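Local coordinates for protein citrate lyase, subunit 1 (Methanosaeta concilii, PDB 6HXI) that binds coenzyme A and probably cleaves citrate, at the expense of ATP, into oxaloacetate and acetyl-CoA, at residues Leu162-Gly165 with Ser166-Pro169; Pro169-Gly173 with Asp174-Leu178. One frame throughout, in Å; residues are numbered along the deposited sequence.

Contact 1: Leu162-Gly165 with Ser166-Pro169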
loop_
_atom_site.group_PDB
_atom_site.type_symbol
_atom_site.label_atom_id
_atom_site.label_comp_id
_atom_site.label_asym_id
_atom_site.label_seq_id
_atom_site.Cartn_x
_atom_site.Cartn_y
_atom_site.Cartn_z
ATOM N N LEU C 162 -18.806 -62.305 30.371
ATOM C CA LEU C 162 -18.706 -63.760 30.515
ATOM C C LEU C 162 -18.228 -64.268 31.873
ATOM O O LEU C 162 -17.264 -63.744 32.436
ATOM C CB LEU C 162 -17.769 -64.352 29.435
ATOM C CG LEU C 162 -18.093 -64.096 27.977
ATOM C CD1 LEU C 162 -16.874 -64.323 27.126
ATOM C CD2 LEU C 162 -19.239 -64.966 27.505
ATOM N N ASP C 163 -18.845 -65.367 32.340
ATOM C CA ASP C 163 -18.418 -66.071 33.543
ATOM C C ASP C 163 -17.489 -67.175 33.033
ATOM O O ASP C 163 -17.955 -68.253 32.643
ATOM C CB ASP C 163 -19.616 -66.652 34.313
ATOM C CG ASP C 163 -19.227 -67.630 35.415
ATOM O OD1 ASP C 163 -18.566 -67.202 36.385
ATOM O OD2 ASP C 163 -19.551 -68.833 35.282
ATOM N N VAL C 164 -16.174 -66.866 32.965
ATOM C CA VAL C 164 -15.112 -67.770 32.494
ATOM C C VAL C 164 -15.005 -68.987 33.421
ATOM O O VAL C 164 -14.697 -70.080 32.948
ATOM C CB VAL C 164 -13.749 -67.043 32.264
ATOM C CG1 VAL C 164 -12.671 -68.011 31.800
ATOM C CG2 VAL C 164 -13.887 -65.898 31.258
ATOM N N GLY C 165 -15.343 -68.788 34.702
ATOM C CA GLY C 165 -15.391 -69.809 35.745
ATOM C C GLY C 165 -15.865 -71.158 35.255
ATOM O O GLY C 165 -15.184 -72.154 35.489
ATOM N N SER C 166 -16.999 -71.183 34.510
ATOM C CA SER C 166 -17.561 -72.383 33.878
ATOM C C SER C 166 -16.598 -72.889 32.762
ATOM O O SER C 166 -16.716 -72.579 31.571
ATOM C CB SER C 166 -18.968 -72.115 33.366
ATOM O OG SER C 166 -19.767 -71.601 34.416
ATOM N N LYS C 167 -15.602 -73.639 33.242
ATOM C CA LYS C 167 -14.477 -74.290 32.595
ATOM C C LYS C 167 -14.432 -75.735 33.176
ATOM O O LYS C 167 -15.436 -76.187 33.753
ATOM C CB LYS C 167 -13.220 -73.514 32.993
ATOM C CG LYS C 167 -12.059 -73.612 32.011
ATOM C CD LYS C 167 -11.170 -72.370 32.027
ATOM C CE LYS C 167 -10.414 -72.167 33.322
ATOM N NZ LYS C 167 -11.203 -71.386 34.311
ATOM N N LEU C 168 -13.289 -76.446 33.045
ATOM C CA LEU C 168 -13.151 -77.831 33.498
ATOM C C LEU C 168 -13.240 -78.009 35.025
ATOM O O LEU C 168 -12.488 -77.376 35.774
ATOM C CB LEU C 168 -11.885 -78.482 32.930
ATOM C CG LEU C 168 -12.001 -78.893 31.455
ATOM C CD1 LEU C 168 -10.745 -78.562 30.680
ATOM C CD2 LEU C 168 -12.414 -80.361 31.298
ATOM N N PRO C 169 -14.191 -78.867 35.490
ATOM C CA PRO C 169 -14.339 -79.097 36.946
ATOM C C PRO C 169 -13.173 -79.852 37.580
ATOM O O PRO C 169 -12.883 -79.628 38.754
ATOM C CB PRO C 169 -15.649 -79.886 37.054
ATOM C CG PRO C 169 -15.799 -80.568 35.739
ATOM C CD PRO C 169 -15.157 -79.677 34.714
#
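K167 turns its backbone N back onto the carbonyl O of G165, only two residues earlier, closing an inverse gamma turn with S166 at its centre. The bond is short but badly bent: N and O are 2.7 Å apart, yet the angle at the hydrogen is 118°, so the interaction is weak. A second bond ties the central residue of the turn back to D163. S166 OG donates to D163 OD2 over 2.9 Å, meeting the carboxylate oxygen almost in line with its CG-OD2 bond. Two torsions bring these groups together: D163 swings CG opposite its own backbone N (chi1 168°), while S166 holds OG beside its backbone N (chi1 -54°). Both residues are exposed, which leaves this side-chain bond at the protein surface.

The buried side of the loop is built differently. The CB of K167 lies 3.5 Å from G165 O, and bends at chi3 and chi4 curl the rest of the chain back, bringing NZ to 4.0 Å from V164 O. That ammonium group is hydrogen-bonded outside the turn, so its burial is not without compensation. The first bond of the V164 side chain points away from the turn, and the side chain packs on I183 and T184 of helix 173-192 and I151 of strand 149-154; the K167 chain packs on V179 and E180 of the same helix and on I149 and F133. A polar outer side and a packed inner side thus meet at an inverse gamma turn in the connection between strand 149-154 and helix 173-192 of the ATP-grasp domain.

Contact 2: Pro169-Gly173 with Asp174-Leu178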
loop_
_atom_site.group_PDB
_atom_site.type_symbol
_atom_site.label_atom_id
_atom_site.label_comp_id
_atom_site.label_asym_id
_atom_site.label_seq_id
_atom_site.Cartn_x
_atom_site.Cartn_y
_atom_site.Cartn_z
ATOM N N PRO C 169 -14.191 -78.867 35.490
ATOM C CA PRO C 169 -14.339 -79.097 36.946
ATOM C C PRO C 169 -13.173 -79.852 37.580
ATOM O O PRO C 169 -12.883 -79.628 38.754
ATOM C CB PRO C 169 -15.649 -79.886 37.054
ATOM C CG PRO C 169 -15.799 -80.568 35.739
ATOM C CD PRO C 169 -15.157 -79.677 34.714
ATOM N N ALA C 170 -12.494 -80.719 36.791
ATOM C CA ALA C 170 -11.330 -81.526 37.177
ATOM C C ALA C 170 -10.176 -80.713 37.799
ATOM O O ALA C 170 -9.383 -81.272 38.562
ATOM C CB ALA C 170 -10.830 -82.319 35.980
ATOM N N GLU C 171 -10.091 -79.396 37.472
ATOM C CA GLU C 171 -9.100 -78.444 37.990
ATOM C C GLU C 171 -9.251 -78.267 39.494
ATOM O O GLU C 171 -10.362 -78.419 40.021
ATOM C CB GLU C 171 -9.293 -77.085 37.331
ATOM C CG GLU C 171 -8.474 -76.884 36.081
ATOM C CD GLU C 171 -8.977 -75.685 35.313
ATOM O OE1 GLU C 171 -8.659 -74.548 35.727
ATOM O OE2 GLU C 171 -9.763 -75.875 34.358
ATOM N N LEU C 172 -8.146 -77.897 40.180
ATOM C CA LEU C 172 -8.140 -77.687 41.634
ATOM C C LEU C 172 -9.047 -76.511 42.036
ATOM O O LEU C 172 -9.468 -75.742 41.173
ATOM C CB LEU C 172 -6.698 -77.503 42.172
ATOM C CG LEU C 172 -6.019 -78.724 42.824
ATOM C CD1 LEU C 172 -5.375 -79.632 41.782
ATOM C CD2 LEU C 172 -4.949 -78.282 43.805
ATOM N N GLY C 173 -9.385 -76.429 43.324
ATOM C CA GLY C 173 -10.225 -75.360 43.852
ATOM C C GLY C 173 -9.614 -74.011 43.535
ATOM O O GLY C 173 -10.206 -73.211 42.797
ATOM N N ASP C 174 -8.373 -73.807 44.030
ATOM C CA ASP C 174 -7.578 -72.598 43.821
ATOM C C ASP C 174 -7.147 -72.487 42.362
ATOM O O ASP C 174 -7.203 -71.382 41.817
ATOM C CB ASP C 174 -6.348 -72.569 44.753
ATOM C CG ASP C 174 -6.653 -72.611 46.246
ATOM O OD1 ASP C 174 -7.428 -71.748 46.721
ATOM O OD2 ASP C 174 -6.060 -73.462 46.951
ATOM N N LYS C 175 -6.760 -73.631 41.719
ATOM C CA LYS C 175 -6.318 -73.675 40.311
ATOM C C LYS C 175 -7.374 -73.175 39.332
ATOM O O LYS C 175 -7.037 -72.339 38.495
ATOM C CB LYS C 175 -5.790 -75.059 39.892
ATOM C CG LYS C 175 -4.262 -75.200 39.950
ATOM C CD LYS C 175 -3.710 -75.377 41.379
ATOM C CE LYS C 175 -2.201 -75.459 41.413
ATOM N NZ LYS C 175 -1.675 -75.420 42.802
ATOM N N ARG C 176 -8.649 -73.624 39.472
ATOM C CA ARG C 176 -9.746 -73.175 38.609
ATOM C C ARG C 176 -9.884 -71.659 38.597
ATOM O O ARG C 176 -10.064 -71.095 37.522
ATOM C CB ARG C 176 -11.070 -73.825 38.989
ATOM C CG ARG C 176 -12.141 -73.704 37.916
ATOM C CD ARG C 176 -13.478 -74.102 38.480
ATOM N NE ARG C 176 -14.454 -74.328 37.420
ATOM C CZ ARG C 176 -15.752 -74.506 37.627
ATOM N NH1 ARG C 176 -16.571 -74.708 36.603
ATOM N NH2 ARG C 176 -16.244 -74.482 38.860
ATOM N N ALA C 177 -9.772 -70.999 39.770
ATOM C CA ALA C 177 -9.848 -69.540 39.877
ATOM C C ALA C 177 -8.591 -68.870 39.293
ATOM O O ALA C 177 -8.694 -67.796 38.696
ATOM C CB ALA C 177 -10.044 -69.125 41.325
ATOM N N LEU C 178 -7.419 -69.523 39.452
ATOM C CA LEU C 178 -6.128 -69.029 38.957
ATOM C C LEU C 178 -6.039 -69.100 37.445
ATOM O O LEU C 178 -5.452 -68.204 36.844
ATOM C CB LEU C 178 -4.940 -69.783 39.594
ATOM C CG LEU C 178 -4.600 -69.457 41.048
ATOM C CD1 LEU C 178 -3.884 -70.619 41.705
ATOM C CD2 LEU C 178 -3.783 -68.182 41.159
#
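L172 and K175 lie side by side at the N-terminal turn of helix 173-192 in the ATP-grasp domain, where the loop 169-173 runs into the helix. The lysine can be followed outward from the backbone. Its CB presses on L172 CB at 3.5 Å, closer than two such carbons normally come. CG remains 4.0 Å from that same L172 CB. A bend at chi2 (77°) keeps the chain alongside the leucine, so CD touches both L172 CB and, at 4.0 Å, its branch CD2. Beyond CD the chain runs straight, and the ammonium end makes a cation-pi contact with F205 of strand 195-206. The methylene chain of K175 thus packs on the leucine, and its charged end on an aromatic ring.

Next to this pair, R176 N donates to L172 O over 2.8 Å with an angle of 165° at the hydrogen, the i to i+4 bond of an alpha-helical turn. The donor stands above the carbonyl plane, 36° out of it. R176 CB also rests near this oxygen, at 3.3 Å. E171 approaches the turn from the loop, its CB facing R176 CB and its chain extended beyond CG. No salt bridge results, because its OE2 stays 5.8 Å from R176 NE. Its other carboxylate oxygen, OE1, is buried without a polar partner and lies 3.4 Å from R176 CA.

How the contacts relate
Contacts 1 and 2 are successive parts of one chain path, sharing P169, with centres about 10 Å apart. Contact 1 is partly buried, its inner side chains lying between helix 173-192 and neighbouring strands; contact 2 is a surface contact at the start of that helix. Their backbone chemistry differs accordingly: a weak, bent bond closes a tight turn in the loop, whereas a nearly straight bond belongs to helical geometry. R176 joins them. Its extended side chain leaves the helix and reaches back along the loop, placing NE 3.0 Å from G165 O and making a weak hydrogen bond from NH1 to K167 O.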